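Local coordinates for programmed Cell Death Protein 5 Homolog (Leishmania major, PDB 6VMT) that probably binds double-stranded DNA, at residues A20-Q23 / A24-R28; A42-A46 / E47-R51; E67-I70 / I71-V74. One frame throughout, in Å; residues are numbered along the deposited sequence.

Contact 1 (A20-Q23 / A24-R28); sequences AKQQ and AQQER
Residues 20-23 and 24-28 are successive turns of helix 12-43, in a stretch predicted to form a coiled coil, and Gln22 meets Gln26 one turn on. Three backbone hydrogen bonds join these turns. Ala24 N gives a short, nearly straight bond of 2.6 Å to Ala20 O, meeting it at a C=O...N angle of 169°. Gln25 N reaches Lys21 O at 3.2 Å and Glu27 N reaches Gln23 O at 3.2 Å, both bent at the hydrogen.

On one flank the side chain of Gln22 bends forward toward Gln26. CG stands anti to the backbone N (chi1 -179°), and the bend at the next torsion brings the amide up to that of Gln26 at a slant. The two amide planes are 61° apart, with Gln22 NE2 3.4 Å from Gln26 OE1. On another flank Gln23 and Glu27 run side by side in the same direction, and Gln23 NE2 stays 3.9 Å from Glu27 OE2. Glu27 CG comes nearer, 3.4 Å from the backbone oxygen Gln23 O, which also accepts from Glu27 N.

All the touching residues are exposed, and apart from the two alanines their side chains end in amides, a carboxylate and an ammonium group. The backbone bonds of the helix give the firm hydrogen bonding here, while the polar side chains run along a surface that water can reach.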
loop_
_atom_site.group_PDB
_atom_site.type_symbol
_atom_site.label_atom_id
_atom_site.label_comp_id
_atom_site.label_asym_id
_atom_site.label_seq_id
_atom_site.Cartn_x
_atom_site.Cartn_y
_atom_site.Cartn_z
ATOM N N ALA A 20 -15.948 21.736 2.882
ATOM C CA ALA A 20 -14.978 21.407 3.953
ATOM C C ALA A 20 -14.869 19.878 4.086
ATOM O O ALA A 20 -13.815 19.323 3.733
ATOM C CB ALA A 20 -15.379 22.071 5.252
ATOM N N LYS A 21 -15.940 19.213 4.526
ATOM C CA LYS A 21 -16.047 17.730 4.516
ATOM C C LYS A 21 -15.289 17.201 3.296
ATOM O O LYS A 21 -14.413 16.362 3.470
ATOM C CB LYS A 21 -17.506 17.261 4.496
ATOM C CG LYS A 21 -17.773 15.964 5.246
ATOM C CD LYS A 21 -19.254 15.611 5.393
ATOM C CE LYS A 21 -19.493 14.192 5.888
ATOM N NZ LYS A 21 -20.849 13.701 5.541
ATOM N N GLN A 22 -15.589 17.693 2.107
ATOM C CA GLN A 22 -15.066 17.086 0.862
ATOM C C GLN A 22 -13.577 17.380 0.750
ATOM O O GLN A 22 -12.899 16.572 0.114
ATOM C CB GLN A 22 -15.805 17.583 -0.380
ATOM C CG GLN A 22 -15.300 16.959 -1.676
ATOM C CD GLN A 22 -14.206 17.751 -2.353
ATOM O OE1 GLN A 22 -13.879 18.871 -1.950
ATOM N NE2 GLN A 22 -13.640 17.172 -3.405
ATOM N N GLN A 23 -13.098 18.495 1.302
ATOM C CA GLN A 23 -11.670 18.889 1.164
ATOM C C GLN A 23 -10.894 18.285 2.341
ATOM O O GLN A 23 -9.734 17.951 2.133
ATOM C CB GLN A 23 -11.508 20.399 0.938
ATOM C CG GLN A 23 -11.260 21.242 2.187
ATOM C CD GLN A 23 -10.785 22.636 1.835
ATOM O OE1 GLN A 23 -11.227 23.243 0.858
ATOM N NE2 GLN A 23 -9.863 23.159 2.631
ATOM N N ALA A 24 -11.531 18.068 3.497
ATOM C CA ALA A 24 -10.996 17.225 4.593
ATOM C C ALA A 24 -10.602 15.837 4.062
ATOM O O ALA A 24 -9.562 15.338 4.500
ATOM C CB ALA A 24 -12.001 17.099 5.709
ATOM N N GLN A 25 -11.391 15.250 3.157
ATOM C CA GLN A 25 -11.204 13.876 2.613
ATOM C C GLN A 25 -10.060 13.821 1.593
ATOM O O GLN A 25 -9.353 12.805 1.570
ATOM C CB GLN A 25 -12.488 13.380 1.952
ATOM C CG GLN A 25 -13.570 12.989 2.949
ATOM C CD GLN A 25 -14.793 12.400 2.288
ATOM O OE1 GLN A 25 -15.853 12.284 2.904
ATOM N NE2 GLN A 25 -14.660 12.022 1.023
ATOM N N GLN A 26 -9.914 14.825 0.736
ATOM C CA GLN A 26 -8.801 14.885 -0.247
ATOM C C GLN A 26 -7.497 15.052 0.541
ATOM O O GLN A 26 -6.451 14.672 0.005
ATOM C CB GLN A 26 -8.979 16.035 -1.246
ATOM C CG GLN A 26 -9.896 15.731 -2.430
ATOM C CD GLN A 26 -10.147 16.932 -3.325
ATOM O OE1 GLN A 26 -10.494 16.796 -4.501
ATOM N NE2 GLN A 26 -9.984 18.133 -2.781
ATOM N N GLU A 27 -7.569 15.633 1.747
ATOM C CA GLU A 27 -6.440 15.779 2.710
ATOM C C GLU A 27 -6.112 14.402 3.305
ATOM O O GLU A 27 -4.960 13.958 3.169
ATOM C CB GLU A 27 -6.775 16.770 3.836
ATOM C CG GLU A 27 -6.576 18.232 3.462
ATOM C CD GLU A 27 -7.181 19.239 4.433
ATOM O OE1 GLU A 27 -7.212 18.941 5.649
ATOM O OE2 GLU A 27 -7.627 20.321 3.971
ATOM N N ARG A 28 -7.102 13.758 3.932
ATOM C CA ARG A 28 -6.959 12.458 4.634
ATOM C C ARG A 28 -6.413 11.433 3.636
ATOM O O ARG A 28 -5.456 10.761 3.969
ATOM C CB ARG A 28 -8.295 12.029 5.248
ATOM C CG ARG A 28 -8.196 11.481 6.666
ATOM C CD ARG A 28 -9.563 11.199 7.278
ATOM N NE ARG A 28 -10.383 10.338 6.428
ATOM C CZ ARG A 28 -11.699 10.153 6.543
ATOM N NH1 ARG A 28 -12.390 10.764 7.492
ATOM N NH2 ARG A 28 -12.323 9.353 5.694
#

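Contact 2 (A42-A46 / E47-R51); sequences AFVSA and EGRER
Arg49 folds back over the link between two helices, and its guanidinium grips Val44 O. Its CB starts 3.3 Å from Ser45 O, the carbonyl that also takes a weak bond from Arg49 N. CG passes Val44 CG1, and CD lies 3.9 Å from Val44 CB. Bends at chi2 and chi3 (143° and 57°) then swing the tip back over the start of the helix. There NH1 donates to Val44 O at 2.7 Å, with that oxygen 17° out of the guanidinium plane. CZ lies 3.8 Å from Ala46 CA, which sits over one face of the group.

Val44 is the first residue to leave helical geometry, and Ser45 is the N-cap of the next helix: its OG accepts a weak, 3.5 Å capping bond from Gly48 N. After the weak bond from Arg49 N to Ser45 O, the first well-formed i to i+4 bond runs from Glu50 N to Ala46 O at 3.0 Å.

The corner joins helix 12-43 to helix 46-75. Val83 approaches from the loop before helix 85-103, pairing its backbone with Phe43 and Ser45. Val44 packs on Val88 of helix 85-103, while Arg51 forms a salt bridge with Asp85, at the start of that third helix.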
loop_
_atom_site.group_PDB
_atom_site.type_symbol
_atom_site.label_atom_id
_atom_site.label_comp_id
_atom_site.label_asym_id
_atom_site.label_seq_id
_atom_site.Cartn_x
_atom_site.Cartn_y
_atom_site.Cartn_z
ATOM N N ALA A 42 11.092 3.339 5.205
ATOM C CA ALA A 42 11.725 2.959 6.491
ATOM C C ALA A 42 11.919 1.447 6.603
ATOM O O ALA A 42 12.885 1.026 7.292
ATOM C CB ALA A 42 10.856 3.435 7.620
ATOM N N PHE A 43 10.982 0.691 6.024
ATOM C CA PHE A 43 10.787 -0.762 6.249
ATOM C C PHE A 43 11.538 -1.547 5.184
ATOM O O PHE A 43 12.127 -2.602 5.509
ATOM C CB PHE A 43 9.308 -1.150 6.185
ATOM C CG PHE A 43 8.447 -0.664 7.329
ATOM C CD1 PHE A 43 8.982 0.054 8.385
ATOM C CD2 PHE A 43 7.100 -0.969 7.368
ATOM C CE1 PHE A 43 8.183 0.464 9.438
ATOM C CE2 PHE A 43 6.307 -0.577 8.431
ATOM C CZ PHE A 43 6.846 0.146 9.461
ATOM N N VAL A 44 11.497 -1.048 3.951
ATOM C CA VAL A 44 11.956 -1.795 2.745
ATOM C C VAL A 44 13.178 -1.067 2.206
ATOM O O VAL A 44 13.228 0.147 2.329
ATOM C CB VAL A 44 10.828 -1.922 1.706
ATOM C CG1 VAL A 44 11.237 -2.707 0.484
ATOM C CG2 VAL A 44 9.620 -2.583 2.313
ATOM N N SER A 45 14.130 -1.803 1.660
ATOM C CA SER A 45 15.377 -1.244 1.081
ATOM C C SER A 45 15.053 -0.620 -0.277
ATOM O O SER A 45 13.939 -0.825 -0.788
ATOM C CB SER A 45 16.422 -2.299 0.949
ATOM O OG SER A 45 16.014 -3.224 -0.036
ATOM N N ALA A 46 16.004 0.109 -0.838
ATOM C CA ALA A 46 15.802 0.989 -2.008
ATOM C C ALA A 46 15.614 0.119 -3.245
ATOM O O ALA A 46 14.655 0.349 -3.991
ATOM C CB ALA A 46 16.977 1.910 -2.130
ATOM N N GLU A 47 16.508 -0.858 -3.412
ATOM C CA GLU A 47 16.467 -1.890 -4.475
ATOM C C GLU A 47 15.102 -2.579 -4.434
ATOM O O GLU A 47 14.493 -2.766 -5.512
ATOM C CB GLU A 47 17.580 -2.922 -4.265
ATOM C CG GLU A 47 18.781 -2.769 -5.194
ATOM C CD GLU A 47 19.329 -4.072 -5.778
ATOM O OE1 GLU A 47 19.199 -5.138 -5.119
ATOM O OE2 GLU A 47 19.876 -4.029 -6.909
ATOM N N GLY A 48 14.668 -2.970 -3.233
ATOM C CA GLY A 48 13.440 -3.754 -3.014
ATOM C C GLY A 48 12.223 -2.897 -3.258
ATOM O O GLY A 48 11.157 -3.441 -3.557
ATOM N N ARG A 49 12.391 -1.585 -3.139
ATOM C CA ARG A 49 11.301 -0.603 -3.328
ATOM C C ARG A 49 11.095 -0.311 -4.816
ATOM O O ARG A 49 9.920 -0.194 -5.213
ATOM C CB ARG A 49 11.597 0.664 -2.531
ATOM C CG ARG A 49 10.589 0.919 -1.426
ATOM C CD ARG A 49 11.214 1.497 -0.183
ATOM N NE ARG A 49 11.922 2.721 -0.488
ATOM C CZ ARG A 49 13.161 3.003 -0.111
ATOM N NH1 ARG A 49 13.862 2.152 0.626
ATOM N NH2 ARG A 49 13.691 4.160 -0.471
ATOM N N GLU A 50 12.170 -0.203 -5.596
ATOM C CA GLU A 50 12.098 -0.113 -7.084
ATOM C C GLU A 50 11.388 -1.357 -7.637
ATOM O O GLU A 50 10.393 -1.233 -8.391
ATOM C CB GLU A 50 13.499 0.012 -7.682
ATOM C CG GLU A 50 14.211 1.272 -7.230
ATOM C CD GLU A 50 15.573 1.507 -7.852
ATOM O OE1 GLU A 50 15.755 1.134 -9.032
ATOM O OE2 GLU A 50 16.448 2.061 -7.151
ATOM N N ARG A 51 11.890 -2.521 -7.256
ATOM C CA ARG A 51 11.361 -3.826 -7.695
ATOM C C ARG A 51 9.847 -3.826 -7.518
ATOM O O ARG A 51 9.146 -4.284 -8.422
ATOM C CB ARG A 51 12.021 -4.949 -6.895
ATOM C CG ARG A 51 11.465 -6.326 -7.215
ATOM C CD ARG A 51 12.142 -7.432 -6.436
ATOM N NE ARG A 51 13.458 -7.750 -6.964
ATOM C CZ ARG A 51 13.695 -8.485 -8.042
ATOM N NH1 ARG A 51 12.700 -8.992 -8.749
ATOM N NH2 ARG A 51 14.939 -8.704 -8.415
#

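Contact 3 (E67-I70 / I71-V74); sequences EMHI and IQAV
Glu67 offers its carbonyl to Ile71 one turn later in helix 46-75: Ile71 N meets Glu67 O at 3.0 Å, and Ile71 CG1 rests 3.2 Å from the same oxygen. The carboxylate end of Glu67 leads the other way, to helix 12-43, where the side chain touches Lys36 and Leu40. Met68 contributes its carbonyl, which receives Gln72 N in an almost straight bond of 3.1 Å.

At His69 the polar side chains meet. Its CG is anti to the backbone N (chi1 177°), which sends the imidazole outward from the helix, within reach of Gln72. Gln72, with CG set between its own N and carbonyl carbon (chi1 73°) and a second bend beyond, curls its amide back to the ring. Gln72 NE2 comes 3.3 Å from His69 ND1, with ring and amide planes 47° apart. Ala73 CB lies over one face of the imidazole, offset toward its rim, and Ala73 N binds His69 O at 2.9 Å. Ile70 ends the segment: its carbonyl takes Val74 N at 2.9 Å, while Ile70 CG2 and Val74 CG2 lie side by side 3.9 Å apart. Ile70 and Ala73 are buried against Met79, and Ile70 also packs on Leu91 of helix 85-103.

Backbone bonds thus fix the turns, with polar groups close together on the flank of His69 and Gln72 and methyls packing on the buried, apolar one.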
loop_
_atom_site.group_PDB
_atom_site.type_symbol
_atom_site.label_atom_id
_atom_site.label_comp_id
_atom_site.label_asym_id
_atom_site.label_seq_id
_atom_site.Cartn_x
_atom_site.Cartn_y
_atom_site.Cartn_z
ATOM N N GLU A 67 3.368 -5.272 -0.008
ATOM C CA GLU A 67 3.383 -4.005 0.751
ATOM C C GLU A 67 2.432 -4.155 1.939
ATOM O O GLU A 67 2.858 -3.938 3.054
ATOM C CB GLU A 67 3.002 -2.857 -0.179
ATOM C CG GLU A 67 4.038 -2.507 -1.259
ATOM C CD GLU A 67 3.629 -1.340 -2.174
ATOM O OE1 GLU A 67 2.489 -0.817 -2.024
ATOM O OE2 GLU A 67 4.429 -0.934 -3.054
ATOM N N MET A 68 1.209 -4.623 1.744
ATOM C CA MET A 68 0.280 -4.867 2.883
ATOM C C MET A 68 0.976 -5.762 3.889
ATOM O O MET A 68 0.849 -5.545 5.064
ATOM C CB MET A 68 -1.009 -5.589 2.472
ATOM C CG MET A 68 -2.184 -4.657 2.090
ATOM S SD MET A 68 -3.619 -5.528 1.301
ATOM C CE MET A 68 -4.233 -6.480 2.691
ATOM N N HIS A 69 1.556 -6.847 3.424
ATOM C CA HIS A 69 2.108 -7.893 4.309
ATOM C C HIS A 69 3.315 -7.322 5.043
ATOM O O HIS A 69 3.388 -7.507 6.256
ATOM C CB HIS A 69 2.514 -9.138 3.529
ATOM C CG HIS A 69 3.134 -10.178 4.400
ATOM N ND1 HIS A 69 2.384 -10.975 5.260
ATOM C CD2 HIS A 69 4.419 -10.520 4.586
ATOM C CE1 HIS A 69 3.187 -11.781 5.915
ATOM N NE2 HIS A 69 4.442 -11.513 5.516
ATOM N N ILE A 70 4.242 -6.697 4.322
ATOM C CA ILE A 70 5.492 -6.154 4.928
ATOM C C ILE A 70 5.092 -5.195 6.040
ATOM O O ILE A 70 5.643 -5.274 7.111
ATOM C CB ILE A 70 6.339 -5.435 3.883
ATOM C CG1 ILE A 70 6.998 -6.416 2.922
ATOM C CG2 ILE A 70 7.341 -4.529 4.563
ATOM C CD1 ILE A 70 7.531 -5.776 1.687
ATOM N N ILE A 71 4.129 -4.329 5.783
ATOM C CA ILE A 71 3.726 -3.311 6.776
ATOM C C ILE A 71 3.135 -4.011 7.992
ATOM O O ILE A 71 3.615 -3.737 9.095
ATOM C CB ILE A 71 2.731 -2.348 6.151
ATOM C CG1 ILE A 71 3.412 -1.534 5.064
ATOM C CG2 ILE A 71 2.107 -1.483 7.224
ATOM C CD1 ILE A 71 2.472 -0.621 4.352
ATOM N N GLN A 72 2.103 -4.835 7.829
ATOM C CA GLN A 72 1.476 -5.499 9.008
ATOM C C GLN A 72 2.578 -6.251 9.754
ATOM O O GLN A 72 2.593 -6.180 10.972
ATOM C CB GLN A 72 0.253 -6.365 8.651
ATOM C CG GLN A 72 0.547 -7.677 7.931
ATOM C CD GLN A 72 0.877 -8.887 8.789
ATOM O OE1 GLN A 72 0.405 -9.043 9.913
ATOM N NE2 GLN A 72 1.682 -9.790 8.246
ATOM N N ALA A 73 3.525 -6.865 9.041
ATOM C CA ALA A 73 4.551 -7.778 9.590
ATOM C C ALA A 73 5.597 -7.023 10.405
ATOM O O ALA A 73 5.939 -7.469 11.492
ATOM C CB ALA A 73 5.211 -8.467 8.445
ATOM N N VAL A 74 6.180 -5.983 9.825
ATOM C CA VAL A 74 7.180 -5.112 10.499
ATOM C C VAL A 74 6.487 -4.413 11.695
ATOM O O VAL A 74 6.940 -4.543 12.866
ATOM C CB VAL A 74 7.768 -4.131 9.477
ATOM C CG1 VAL A 74 8.785 -3.211 10.100
ATOM C CG2 VAL A 74 8.408 -4.850 8.308
#

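From the N terminus, the chain runs through contact 1 well out along helix 12-43, turns the corner at contact 2, and reaches contact 3 near the end of helix 46-75. The three follow in series; none nests, crosses another or closes a long loop, since contacts 1 and 3 span neighbouring turns and contact 2 a corner. Contact 1 stands apart, its nearest atoms about 17 Å from contact 2 and about 14 Å from contact 3. Contacts 2 and 3 touch, although their centres are 13 Å apart: Phe43 packs on Val74 and Ile71, and Val44 on Ile70. Helix 46-75 thus returns to its entry corner, joining the end of helix 12-43 to the bundle with helix 85-103.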